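Local coordinates for protein putative ManD family dehydratase (Pantoea ananatis, PDB 3T6C) that dehydrates D-gluconate to 2-dehydro-3-deoxy-D-gluconate with low activity in vitro, using one magnesium ion per subunit, as a mandelate racemase-like member of the enolase superfamily, at residues K307-K313 and Y337-V343; G139-I145 and D365-F371; N106-N111 and F300-N304. All blocks are in the same frame, centred on the assembly; numbering follows the deposited sequence.

Interaction 1: K307-K313 and Y337-V343; sequences KPLIDNK and YSELNGV
Two successive outer helices of the C-terminal barrel domain, 303-311 and 328-340, meet at their C-terminal ends, where Tyr337 reaches across to Asp311. The phenol OH donates to Asp311 OD1 at 2.6 Å, meeting the carboxylate on its syn side, 16° out of its plane. The other oxygen, Asp311 OD2, is gripped at 2.8 Å by Lys307 NZ in a salt bridge one helical turn back, so both oxygens are engaged; a weak bond also joins Lys307 NZ to Tyr337 OH. Next to this polar group, Ile310 CG2 fits against the ring edge, 3.8 Å from Tyr337 CD2, and against Asn341 CB at 3.6 Å.

Both helices of this barrel pair end in Schellman motifs, with Lys313 and Gly342 at positive phi. Bends at chi2 and chi4 fold the Lys313 chain back, bringing NZ to Asn341 OD1 at 3.0 Å, in the plane of that carbonyl, while Asn341 ND2 holds Tyr337 O. The lysines also serve the assembly: Lys307 and Lys313 form salt bridges with Glu281 of two different neighbouring subunits. Asn341 OD1 accepts as well from Lys307 of a further subunit, whose Asn341 ND2 in turn bonds Tyr337 OH.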
loop_
_atom_site.group_PDB
_atom_site.type_symbol
_atom_site.label_atom_id
_atom_site.label_comp_id
_atom_site.label_asym_id
_atom_site.label_seq_id
_atom_site.Cartn_x
_atom_site.Cartn_y
_atom_site.Cartn_z
ATOM N N LYS A 307 -19.188 -0.177 -2.990
ATOM C CA LYS A 307 -18.404 -1.249 -2.369
ATOM C C LYS A 307 -17.070 -0.743 -1.792
ATOM O O LYS A 307 -16.747 -1.041 -0.634
ATOM C CB LYS A 307 -18.219 -2.424 -3.359
ATOM C CG LYS A 307 -17.561 -3.653 -2.639
ATOM C CD LYS A 307 -17.426 -4.773 -3.707
ATOM C CE LYS A 307 -16.657 -5.956 -3.173
ATOM N NZ LYS A 307 -15.260 -5.599 -2.809
ATOM N N PRO A 308 -16.274 0.042 -2.559
ATOM C CA PRO A 308 -14.992 0.482 -2.010
ATOM C C PRO A 308 -15.183 1.348 -0.764
ATOM O O PRO A 308 -14.331 1.323 0.156
ATOM C CB PRO A 308 -14.361 1.294 -3.166
ATOM C CG PRO A 308 -15.068 0.766 -4.402
ATOM C CD PRO A 308 -16.448 0.449 -3.970
ATOM N N LEU A 309 -16.284 2.083 -0.686
ATOM C CA LEU A 309 -16.433 2.975 0.465
ATOM C C LEU A 309 -16.701 2.133 1.694
ATOM O O LEU A 309 -16.180 2.436 2.791
ATOM C CB LEU A 309 -17.624 3.903 0.291
ATOM C CG LEU A 309 -17.513 4.907 -0.867
ATOM C CD1 LEU A 309 -18.626 5.946 -0.817
ATOM C CD2 LEU A 309 -16.197 5.550 -1.035
ATOM N N ILE A 310 -17.478 1.066 1.514
ATOM C CA ILE A 310 -17.843 0.238 2.671
ATOM C C ILE A 310 -16.620 -0.587 3.066
ATOM O O ILE A 310 -16.266 -0.663 4.256
ATOM C CB ILE A 310 -19.065 -0.613 2.358
ATOM C CG1 ILE A 310 -20.306 0.290 2.181
ATOM C CG2 ILE A 310 -19.291 -1.622 3.516
ATOM C CD1 ILE A 310 -21.510 -0.497 1.562
ATOM N N ASP A 311 -15.923 -1.171 2.090
ATOM C CA ASP A 311 -14.729 -1.986 2.361
ATOM C C ASP A 311 -13.687 -1.244 3.149
ATOM O O ASP A 311 -13.069 -1.822 4.025
ATOM C CB ASP A 311 -14.065 -2.392 1.016
ATOM C CG ASP A 311 -14.675 -3.642 0.420
ATOM O OD1 ASP A 311 -15.205 -4.486 1.188
ATOM O OD2 ASP A 311 -14.531 -3.809 -0.798
ATOM N N ASN A 312 -13.503 0.021 2.815
ATOM C CA ASN A 312 -12.433 0.848 3.370
ATOM C C ASN A 312 -12.874 1.711 4.566
ATOM O O ASN A 312 -12.115 2.582 5.052
ATOM C CB ASN A 312 -11.738 1.635 2.267
ATOM C CG ASN A 312 -10.992 0.733 1.336
ATOM O OD1 ASN A 312 -9.974 0.140 1.734
ATOM N ND2 ASN A 312 -11.479 0.594 0.117
ATOM N N LYS A 313 -14.092 1.485 5.049
ATOM C CA LYS A 313 -14.584 2.196 6.244
ATOM C C LYS A 313 -14.646 3.707 5.991
ATOM O O LYS A 313 -14.356 4.521 6.894
ATOM C CB LYS A 313 -13.730 1.888 7.498
ATOM C CG LYS A 313 -13.346 0.387 7.629
ATOM C CD LYS A 313 -14.539 -0.555 7.653
ATOM C CE LYS A 313 -14.128 -1.990 8.020
ATOM N NZ LYS A 313 -13.261 -2.588 6.903
ATOM N N TYR A 337 -23.465 -6.497 3.508
ATOM C CA TYR A 337 -22.069 -6.107 3.246
ATOM C C TYR A 337 -21.642 -4.980 4.212
ATOM O O TYR A 337 -20.531 -4.972 4.733
ATOM C CB TYR A 337 -21.945 -5.644 1.779
ATOM C CG TYR A 337 -20.530 -5.770 1.270
ATOM C CD1 TYR A 337 -20.109 -6.971 0.720
ATOM C CD2 TYR A 337 -19.638 -4.709 1.345
ATOM C CE1 TYR A 337 -18.814 -7.155 0.291
ATOM C CE2 TYR A 337 -18.315 -4.895 0.929
ATOM C CZ TYR A 337 -17.918 -6.113 0.427
ATOM O OH TYR A 337 -16.619 -6.271 -0.027
ATOM N N SER A 338 -22.561 -4.055 4.471
ATOM C CA SER A 338 -22.329 -2.980 5.446
ATOM C C SER A 338 -22.174 -3.536 6.857
ATOM O O SER A 338 -21.204 -3.165 7.586
ATOM C CB SER A 338 -23.497 -1.973 5.395
ATOM O OG SER A 338 -23.563 -1.404 4.100
ATOM N N GLU A 339 -23.071 -4.458 7.239
ATOM C CA GLU A 339 -23.060 -5.035 8.576
ATOM C C GLU A 339 -21.697 -5.619 8.911
ATOM O O GLU A 339 -21.162 -5.425 10.019
ATOM C CB GLU A 339 -24.135 -6.158 8.606
ATOM C CG GLU A 339 -24.196 -6.924 9.945
ATOM C CD GLU A 339 -25.127 -8.151 9.880
ATOM O OE1 GLU A 339 -25.933 -8.284 8.928
ATOM O OE2 GLU A 339 -25.000 -8.998 10.777
ATOM N N LEU A 340 -21.134 -6.372 7.976
ATOM C CA LEU A 340 -19.865 -7.068 8.253
ATOM C C LEU A 340 -18.676 -6.100 8.281
ATOM O O LEU A 340 -17.596 -6.462 8.761
ATOM C CB LEU A 340 -19.659 -8.202 7.232
ATOM C CG LEU A 340 -20.328 -9.591 7.478
ATOM C CD1 LEU A 340 -21.772 -9.488 7.942
ATOM C CD2 LEU A 340 -20.241 -10.491 6.239
ATOM N N ASN A 341 -18.868 -4.895 7.736
ATOM C CA ASN A 341 -17.880 -3.795 7.825
ATOM C C ASN A 341 -18.166 -2.794 8.938
ATOM O O ASN A 341 -17.542 -1.744 8.979
ATOM C CB ASN A 341 -17.764 -3.103 6.443
ATOM C CG ASN A 341 -16.915 -3.930 5.521
ATOM O OD1 ASN A 341 -15.676 -3.959 5.699
ATOM N ND2 ASN A 341 -17.552 -4.671 4.581
ATOM N N GLY A 342 -19.179 -3.055 9.773
ATOM C CA GLY A 342 -19.490 -2.101 10.851
ATOM C C GLY A 342 -20.167 -0.828 10.386
ATOM O O GLY A 342 -20.235 0.180 11.143
ATOM N N VAL A 343 -20.721 -0.853 9.165
ATOM C CA VAL A 343 -21.412 0.320 8.611
ATOM C C VAL A 343 -22.929 0.138 8.783
ATOM O O VAL A 343 -23.424 -0.983 8.634
ATOM C CB VAL A 343 -21.059 0.408 7.102
ATOM C CG1 VAL A 343 -21.935 1.496 6.406
ATOM C CG2 VAL A 343 -19.569 0.773 6.968
#

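Interaction 2: G139-I145 and D365-F371; sequences GKCRDGI and DLSSPNF
Arg142 and the backbone carbonyls at the end of helix 355-367 carry the polar part of this contact, an example of one guanidinium gathering up a chain that is leaving its helix. Arg142 NH1 donates to Ser368 O at 2.8 Å, approaching from above the carbonyl plane, while Phe371 N, closing a type I turn, reaches the same oxygen from the opposite face. A weak, bent bond of 2.7 Å runs from Arg142 NH1 to Asp365 O, and Arg142 NH2 adds weak ones to Ser368 O and Pro369 O. The bend at chi3 (58°) turns the guanidinium so that Phe371 CB sits over the centre of one face, 3.4 Å above its plane. Asp434 and Thr436 of a neighbouring subunit bind Arg142 NE and NH2.

Straighter is the backbone bond from Cys141 N to Leu366 O, 2.7 Å at 164°. Beside it Ser367 CA makes a CH...O contact with Gly139 O. Further out the contact is apolar: Ile145, modelled in two conformers, lays CD1 of one of them against Leu366 CD2, and in that same conformer Ile145 CG2 lies 3.8 Å from Phe371 CZ.

The loop thus covers the end of helix 355-367 just before strand 145-151 enters the barrel sheet; Tyr134 of helix 133-136 packs on Leu366, and Thr345 of strand 344-345 on Phe371.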
loop_
_atom_site.group_PDB
_atom_site.type_symbol
_atom_site.label_atom_id
_atom_site.label_comp_id
_atom_site.label_asym_id
_atom_site.label_seq_id
_atom_site.Cartn_x
_atom_site.Cartn_y
_atom_site.Cartn_z
ATOM N N GLY A 139 -36.770 -11.601 10.535
ATOM C CA GLY A 139 -37.642 -11.253 11.648
ATOM C C GLY A 139 -37.255 -9.917 12.285
ATOM O O GLY A 139 -36.256 -9.274 11.897
ATOM N N LYS A 140 -38.027 -9.496 13.283
ATOM C CA LYS A 140 -37.781 -8.190 13.899
ATOM C C LYS A 140 -36.581 -8.183 14.807
ATOM O O LYS A 140 -36.414 -9.083 15.665
ATOM C CB LYS A 140 -38.996 -7.703 14.710
ATOM C CG LYS A 140 -40.208 -7.407 13.834
ATOM C CD LYS A 140 -41.362 -6.934 14.705
ATOM C CE LYS A 140 -42.405 -6.217 13.827
ATOM N NZ LYS A 140 -43.715 -5.977 14.583
ATOM N N CYS A 141 -35.741 -7.164 14.624
ATOM C CA CYS A 141 -34.633 -6.861 15.537
ATOM C C CYS A 141 -34.890 -5.702 16.498
ATOM O O CYS A 141 -34.006 -5.352 17.310
ATOM C CB CYS A 141 -33.351 -6.567 14.748
ATOM S SG CYS A 141 -32.818 -7.973 13.731
ATOM N N ARG A 142 -36.050 -5.074 16.332
ATOM C CA ARG A 142 -36.519 -3.901 17.098
ATOM C C ARG A 142 -38.047 -3.806 16.938
ATOM O O ARG A 142 -38.631 -4.428 16.049
ATOM C CB ARG A 142 -35.793 -2.637 16.586
ATOM C CG ARG A 142 -35.869 -2.503 15.040
ATOM C CD ARG A 142 -34.902 -1.437 14.481
ATOM N NE ARG A 142 -33.522 -1.735 14.845
ATOM C CZ ARG A 142 -32.760 -2.645 14.241
ATOM N NH1 ARG A 142 -33.219 -3.320 13.186
ATOM N NH2 ARG A 142 -31.506 -2.845 14.688
ATOM N N ASP A 143 -38.711 -3.073 17.847
ATOM C CA ASP A 143 -40.158 -2.923 17.794
ATOM C C ASP A 143 -40.722 -1.622 17.270
ATOM O O ASP A 143 -41.947 -1.409 17.321
ATOM C CB ASP A 143 -40.846 -3.406 19.061
ATOM C CG ASP A 143 -40.757 -4.918 19.192
ATOM O OD1 ASP A 143 -41.625 -5.604 18.569
ATOM O OD2 ASP A 143 -39.774 -5.380 19.842
ATOM N N GLY A 144 -39.828 -0.748 16.821
ATOM C CA GLY A 144 -40.223 0.527 16.250
ATOM C C GLY A 144 -39.004 0.948 15.400
ATOM O O GLY A 144 -37.871 0.550 15.691
ATOM N N ILE A 145 -39.248 1.746 14.366
ATOM C CA ILE A 145 -38.176 2.240 13.494
ATOM C C ILE A 145 -37.923 3.719 13.786
ATOM O O ILE A 145 -38.796 4.581 13.583
ATOM C CB ILE A 145 -38.595 2.083 12.009
ATOM C CG1 ILE A 145 -38.670 0.592 11.637
ATOM C CG2 ILE A 145 -37.666 2.896 11.055
ATOM C CD1 ILE A 145 -37.451 -0.253 11.995
ATOM N N ASP A 365 -35.304 -2.275 7.437
ATOM C CA ASP A 365 -34.923 -1.698 8.717
ATOM C C ASP A 365 -35.247 -2.591 9.896
ATOM O O ASP A 365 -34.422 -2.728 10.802
ATOM C CB ASP A 365 -35.674 -0.383 8.959
ATOM C CG ASP A 365 -35.268 0.743 8.027
ATOM O OD1 ASP A 365 -34.166 0.749 7.436
ATOM O OD2 ASP A 365 -36.108 1.694 7.928
ATOM N N LEU A 366 -36.452 -3.186 9.919
ATOM C CA LEU A 366 -36.811 -4.075 11.027
ATOM C C LEU A 366 -35.921 -5.311 11.137
ATOM O O LEU A 366 -35.697 -5.787 12.283
ATOM C CB LEU A 366 -38.272 -4.504 10.908
ATOM C CG LEU A 366 -39.251 -3.402 11.250
ATOM C CD1 LEU A 366 -40.654 -3.891 10.889
ATOM C CD2 LEU A 366 -39.209 -3.135 12.767
ATOM N N SER A 367 -35.457 -5.833 9.989
ATOM C CA SER A 367 -34.751 -7.113 9.966
ATOM C C SER A 367 -33.230 -6.991 9.957
ATOM O O SER A 367 -32.518 -8.016 9.963
ATOM C CB SER A 367 -35.258 -7.976 8.794
ATOM O OG SER A 367 -35.083 -7.272 7.572
ATOM N N SER A 368 -32.710 -5.750 9.925
ATOM C CA SER A 368 -31.248 -5.557 9.872
ATOM C C SER A 368 -30.624 -5.288 11.227
ATOM O O SER A 368 -30.969 -4.318 11.885
ATOM C CB SER A 368 -30.939 -4.310 8.997
ATOM O OG SER A 368 -31.191 -4.573 7.645
ATOM N N PRO A 369 -29.622 -6.099 11.619
ATOM C CA PRO A 369 -29.000 -5.784 12.910
ATOM C C PRO A 369 -28.346 -4.381 12.913
ATOM O O PRO A 369 -28.321 -3.694 13.938
ATOM C CB PRO A 369 -27.902 -6.845 13.073
ATOM C CG PRO A 369 -28.144 -7.840 12.040
ATOM C CD PRO A 369 -29.072 -7.305 10.977
ATOM N N ASN A 370 -27.837 -3.997 11.744
ATOM C CA ASN A 370 -27.119 -2.758 11.531
ATOM C C ASN A 370 -27.992 -1.578 11.123
ATOM O O ASN A 370 -27.494 -0.692 10.424
ATOM C CB ASN A 370 -25.947 -2.924 10.574
ATOM C CG ASN A 370 -26.385 -3.380 9.229
ATOM O OD1 ASN A 370 -27.284 -4.207 9.089
ATOM N ND2 ASN A 370 -25.710 -2.885 8.200
ATOM N N PHE A 371 -29.284 -1.624 11.377
ATOM C CA PHE A 371 -30.100 -0.426 11.116
ATOM C C PHE A 371 -29.525 0.818 11.774
ATOM O O PHE A 371 -29.136 0.773 12.962
ATOM C CB PHE A 371 -31.500 -0.654 11.708
ATOM C CG PHE A 371 -32.370 0.582 11.681
ATOM C CD1 PHE A 371 -32.789 1.157 10.482
ATOM C CD2 PHE A 371 -32.723 1.179 12.890
ATOM C CE1 PHE A 371 -33.617 2.345 10.525
ATOM C CE2 PHE A 371 -33.512 2.335 12.933
ATOM C CZ PHE A 371 -33.955 2.887 11.712
#

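Interaction 3: N106-N111 and F300-N304; sequences NGPVMN and FVNVN
Val301 points its side chain at the start of helix 108-129, where the N-terminal capping domain of the enolase superfamily fold meets the barrel domain. Its CG1, anti to the carbonyl carbon (chi1 -65°), touches the Pro108 ring at CD, 3.9 Å away, the two side chains slanting across each other. Asn111, one turn into the same helix, turns its amide toward the backbone of Val301 instead: ND2 donates to Val301 O at 3.0 Å, with that oxygen close to the amide plane but ND2 tilted 30° from the plane of the carbonyl. At the other end of the amide, Asn111 OD1 accepts a long bond of 3.3 Å from Gly107 N, which comes from above the plane of the Asn111 amide carbonyl. ND2 also bonds Ser324 O, and its two acceptors favour this turn of the amide.

Asn106 lies beside Asn302, its CB 3.7 Å from Asn302 ND2. Its amide nitrogen bonds Glu278 of a neighbouring subunit, while Asn302 OD1 caps helix 303-311 by accepting from Asn304 N at 2.9 Å. Two waters complete the join: one donates to Asn106 O and accepts from Asn302 ND2, and the other donates to Asn106 OD1 at 2.7 Å and accepts from Val303 N.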
loop_
_atom_site.group_PDB
_atom_site.type_symbol
_atom_site.label_atom_id
_atom_site.label_comp_id
_atom_site.label_asym_id
_atom_site.label_seq_id
_atom_site.Cartn_x
_atom_site.Cartn_y
_atom_site.Cartn_z
ATOM N N ASN A 106 -26.755 -1.320 -14.615
ATOM C CA ASN A 106 -26.187 -0.421 -13.585
ATOM C C ASN A 106 -26.414 1.037 -13.889
ATOM O O ASN A 106 -25.458 1.812 -14.051
ATOM C CB ASN A 106 -24.695 -0.687 -13.415
ATOM C CG ASN A 106 -24.412 -2.094 -12.881
ATOM O OD1 ASN A 106 -25.061 -2.546 -11.944
ATOM N ND2 ASN A 106 -23.451 -2.777 -13.476
ATOM N N GLY A 107 -27.683 1.450 -13.901
ATOM C CA GLY A 107 -27.977 2.852 -14.050
ATOM C C GLY A 107 -29.354 3.139 -13.469
ATOM O O GLY A 107 -30.114 2.201 -13.146
ATOM N N PRO A 108 -29.707 4.415 -13.333
ATOM C CA PRO A 108 -30.943 4.702 -12.566
ATOM C C PRO A 108 -32.224 4.275 -13.320
ATOM O O PRO A 108 -33.184 3.865 -12.633
ATOM C CB PRO A 108 -30.889 6.226 -12.307
ATOM C CG PRO A 108 -29.968 6.779 -13.463
ATOM C CD PRO A 108 -28.940 5.615 -13.700
ATOM N N VAL A 109 -32.306 4.403 -14.655
ATOM C CA VAL A 109 -33.554 3.969 -15.300
ATOM C C VAL A 109 -33.609 2.428 -15.217
ATOM O O VAL A 109 -34.653 1.847 -14.822
ATOM C CB VAL A 109 -33.573 4.449 -16.750
ATOM C CG1 VAL A 109 -34.781 3.897 -17.422
ATOM C CG2 VAL A 109 -33.583 5.946 -16.813
ATOM N N MET A 110 -32.503 1.755 -15.591
ATOM C CA MET A 110 -32.491 0.308 -15.538
ATOM C C MET A 110 -32.797 -0.236 -14.136
ATOM O O MET A 110 -33.605 -1.175 -13.980
ATOM C CB MET A 110 -31.142 -0.231 -15.999
ATOM C CG MET A 110 -30.719 0.236 -17.413
ATOM S SD MET A 110 -31.777 -0.295 -18.736
ATOM C CE MET A 110 -31.499 -2.075 -18.708
ATOM N N ASN A 111 -32.167 0.342 -13.128
ATOM C CA ASN A 111 -32.274 -0.246 -11.787
ATOM C C ASN A 111 -33.659 -0.002 -11.214
ATOM O O ASN A 111 -34.194 -0.861 -10.520
ATOM C CB ASN A 111 -31.231 0.358 -10.843
ATOM C CG ASN A 111 -29.795 -0.017 -11.221
ATOM O OD1 ASN A 111 -29.555 -0.681 -12.242
ATOM N ND2 ASN A 111 -28.841 0.472 -10.451
ATOM N N PHE A 300 -26.276 6.541 -5.548
ATOM C CA PHE A 300 -25.522 5.403 -6.090
ATOM C C PHE A 300 -26.376 4.430 -6.909
ATOM O O PHE A 300 -27.569 4.213 -6.626
ATOM C CB PHE A 300 -24.901 4.593 -4.955
ATOM C CG PHE A 300 -23.799 5.300 -4.213
ATOM C CD1 PHE A 300 -23.166 6.447 -4.690
ATOM C CD2 PHE A 300 -23.375 4.779 -2.994
ATOM C CE1 PHE A 300 -22.102 7.044 -3.974
ATOM C CE2 PHE A 300 -22.316 5.333 -2.293
ATOM C CZ PHE A 300 -21.689 6.479 -2.738
ATOM N N VAL A 301 -25.833 4.081 -8.057
ATOM C CA VAL A 301 -26.404 3.089 -8.986
ATOM C C VAL A 301 -25.521 1.883 -9.278
ATOM O O VAL A 301 -25.889 1.032 -10.156
ATOM C CB VAL A 301 -26.857 3.802 -10.278
ATOM C CG1 VAL A 301 -28.010 4.773 -10.020
ATOM C CG2 VAL A 301 -25.685 4.582 -10.904
ATOM N N ASN A 302 -24.322 1.816 -8.705
ATOM C CA ASN A 302 -23.314 0.894 -9.235
ATOM C C ASN A 302 -22.462 0.375 -8.062
ATOM O O ASN A 302 -22.046 1.172 -7.190
ATOM C CB ASN A 302 -22.434 1.692 -10.215
ATOM C CG ASN A 302 -21.522 0.804 -11.080
ATOM O OD1 ASN A 302 -20.813 -0.096 -10.568
ATOM N ND2 ASN A 302 -21.581 1.007 -12.397
ATOM N N VAL A 303 -22.152 -0.921 -8.070
ATOM C CA VAL A 303 -21.331 -1.519 -7.022
ATOM C C VAL A 303 -19.938 -0.848 -6.914
ATOM O O VAL A 303 -19.337 -0.763 -5.807
ATOM C CB VAL A 303 -21.194 -3.050 -7.261
ATOM C CG1 VAL A 303 -20.527 -3.343 -8.620
ATOM C CG2 VAL A 303 -20.393 -3.739 -6.102
ATOM N N ASN A 304 -19.396 -0.376 -8.048
ATOM C CA ASN A 304 -18.086 0.292 -8.028
ATOM C C ASN A 304 -18.112 1.682 -7.357
ATOM O O ASN A 304 -17.051 2.264 -7.080
ATOM C CB ASN A 304 -17.532 0.371 -9.446
ATOM C CG ASN A 304 -16.796 -0.885 -9.815
ATOM O OD1 ASN A 304 -15.814 -1.210 -9.167
ATOM N ND2 ASN A 304 -17.269 -1.606 -10.812
HETATM O O HOH W 1 -23.455 3.303 -13.147
HETATM O O HOH W 2 -23.849 -2.880 -9.511
#

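From the N terminus, 106-111 in the capping domain comes first, then the loop 139-145 leading into the barrel. Interaction 3 closes when the chain reaches 300-304, after 188 intervening residues, and joins the two domains. Helix 303-311, kinked at Pro308, carries on into interaction 1, whose short loop, closed by 337-343, spans one strand and most of the next helix. Interaction 2 closes last, at 365-371: its loop encloses interaction 1 and crosses that of interaction 3, linking the chain entering strand 145-151 to a late barrel helix. Interactions 1 and 2 meet where Asn370 ND2 probably bonds Val343 O; Leu309 on Phe300 connects interactions 1 and 3.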